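Local coordinates for protein tyrosine phosphatase (Orf virus, PDB 5NCR) that removes phosphate groups from phosphorylated residues of proteins as a homodimeric dual-specificity-type phosphatase and probably dampens host interferon signalling, at residues L58-M63 with L109-A114. The protein carries 2 engineered substitutions. Sequence-based numbering, arbitrary orientation.
Sequences LVNMTM and LVHSVA. Engineered in segment 109-114: Ser112 (natural residue Cys). With PO4 (phosphate ion), chain D; SO4 (sulfate ion), chain E.
His111 sets its CG between its own backbone N and carbonyl carbon (chi1 70°), which swings the imidazole over toward strand 57-60, while Asn60 holds its CG anti to the backbone N (chi1 178°) and sets its amide almost parallel to the ring (8°), in a level above it and displaced to the side. Asn60 OD1 is 3.5 Å from His111 CE1. A hydrogen bond between Tyr66 OH and His111 NE2, with Asn60 CA over one face in a CH-pi contact, restrains the ring's rotation. The Asn60 amide is gripped at both ends: ND2 gives to Ser64 O, and OD1 takes Thr62 N at 3.1 Å from above the carbonyl plane, an Asx turn just past the strand.

Beneath these side chains the parallel strands are joined by Val59 N to Leu109 O (2.8 Å) and His111 N to Val59 O. Met61 N to His111 O (2.9 Å) continues the pairing up to the residue before Ser112; between the segments only a weak bond follows, Val113 N to Thr62 OG1. Leu58 and Leu109 lie side by side on the His111 face, touching through their CD2 atoms. On the opposite face Met61 SD rests 3.8 Å from Val110 CG1, under helices 90-103 and 118-134.

From His111 to Arg118 runs the P-loop (HCX5R) of cysteine-dependent phosphatases, here with engineered Ser112 replacing the cysteine. Ser112 OG bonds phosphate O3 (2.6 Å) and Ser119 OG. Met63 N donates to sulfate O4 (2.8 Å); Arg118 links both anions, NH2 to sulfate, NE to phosphate. With Ala114, Val116 and Asn117 N also binding phosphate, the loop is consistent with a site for a substrate's phosphoryl group.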
# COMPACT_ATOMS: atom_id res chain seq x y z
N LEU B 58 14.91 17.38 25.01
CA LEU B 58 13.48 17.10 24.99
C LEU B 58 12.87 17.93 23.87
O LEU B 58 13.11 19.13 23.78
CB LEU B 58 12.80 17.44 26.31
CG LEU B 58 13.02 16.52 27.50
CD1 LEU B 58 12.68 17.24 28.78
CD2 LEU B 58 12.20 15.26 27.37
N VAL B 59 12.10 17.29 23.00
CA VAL B 59 11.42 18.00 21.93
C VAL B 59 9.93 17.90 22.29
O VAL B 59 9.30 16.85 22.14
CB VAL B 59 11.74 17.46 20.50
CG1 VAL B 59 10.96 18.25 19.45
CG2 VAL B 59 13.25 17.50 20.19
N ASN B 60 9.39 18.99 22.80
CA ASN B 60 8.02 19.13 23.27
C ASN B 60 7.10 19.64 22.19
O ASN B 60 7.17 20.81 21.79
CB ASN B 60 7.98 20.03 24.51
CG ASN B 60 6.59 20.28 25.05
OD1 ASN B 60 5.66 19.51 24.83
ND2 ASN B 60 6.45 21.33 25.82
N MET B 61 6.20 18.79 21.74
CA MET B 61 5.29 19.17 20.68
C MET B 61 3.86 19.35 21.15
O MET B 61 2.92 19.22 20.38
CB MET B 61 5.42 18.20 19.54
CG MET B 61 6.76 18.35 18.93
SD MET B 61 7.05 17.03 17.83
CE MET B 61 6.36 17.73 16.33
N THR B 62 3.71 19.78 22.38
CA THR B 62 2.42 20.04 23.01
C THR B 62 2.29 21.54 23.13
O THR B 62 3.27 22.24 22.91
CB THR B 62 2.40 19.25 24.35
OG1 THR B 62 2.31 17.84 24.05
CG2 THR B 62 1.33 19.66 25.35
N MET B 63 1.11 22.03 23.50
CA MET B 63 0.84 23.45 23.67
C MET B 63 1.46 24.04 24.92
O MET B 63 1.85 25.20 24.90
CB MET B 63 -0.68 23.72 23.65
CG MET B 63 -1.33 23.46 22.27
SD MET B 63 -0.69 24.51 20.97
CE MET B 63 -1.26 26.12 21.55
N LEU B 109 14.39 12.91 23.54
CA LEU B 109 13.02 12.43 23.62
C LEU B 109 12.06 13.40 22.91
O LEU B 109 11.85 14.52 23.35
CB LEU B 109 12.62 12.21 25.10
CG LEU B 109 11.17 11.75 25.32
CD1 LEU B 109 10.89 10.35 24.73
CD2 LEU B 109 10.77 11.87 26.77
N VAL B 110 11.44 12.93 21.82
CA VAL B 110 10.42 13.66 21.08
C VAL B 110 9.09 13.19 21.67
O VAL B 110 8.80 11.99 21.71
CB VAL B 110 10.50 13.40 19.55
CG1 VAL B 110 9.51 14.28 18.79
CG2 VAL B 110 11.92 13.60 19.03
N HIS B 111 8.30 14.15 22.19
CA HIS B 111 7.05 13.76 22.85
C HIS B 111 5.90 14.73 22.61
O HIS B 111 6.09 15.90 22.25
CB HIS B 111 7.29 13.54 24.37
CG HIS B 111 7.56 14.81 25.10
ND1 HIS B 111 6.52 15.57 25.65
CD2 HIS B 111 8.72 15.48 25.27
CE1 HIS B 111 7.10 16.65 26.16
NE2 HIS B 111 8.42 16.63 25.99
N SER B 112 4.68 14.21 22.81
CA SER B 112 3.40 14.91 22.74
C SER B 112 2.50 14.10 23.67
O SER B 112 2.87 13.00 24.03
CB SER B 112 2.88 15.00 21.30
OG SER B 112 2.88 13.74 20.67
N VAL B 113 1.37 14.64 24.08
CA VAL B 113 0.52 14.08 25.15
C VAL B 113 0.30 12.56 25.05
O VAL B 113 0.73 11.85 25.95
CB VAL B 113 -0.82 14.85 25.31
CG1 VAL B 113 -1.67 14.23 26.42
CG2 VAL B 113 -0.56 16.32 25.60
N ALA B 114 -0.32 12.06 23.96
CA ALA B 114 -0.58 10.63 23.80
C ALA B 114 0.63 9.86 23.25
O ALA B 114 0.64 8.63 23.29
CB ALA B 114 -1.78 10.43 22.89
P PO4 D . -0.62 13.21 20.39
O1 PO4 D . -1.42 13.86 21.62
O2 PO4 D . -1.57 12.24 19.57
O3 PO4 D . 0.65 12.40 20.93
O4 PO4 D . -0.10 14.29 19.48
S SO4 E . -2.28 19.69 24.34
O1 SO4 E . -3.51 20.49 24.22
O2 SO4 E . -1.94 19.51 25.76
O3 SO4 E . -2.53 18.38 23.70
O4 SO4 E . -1.17 20.37 23.67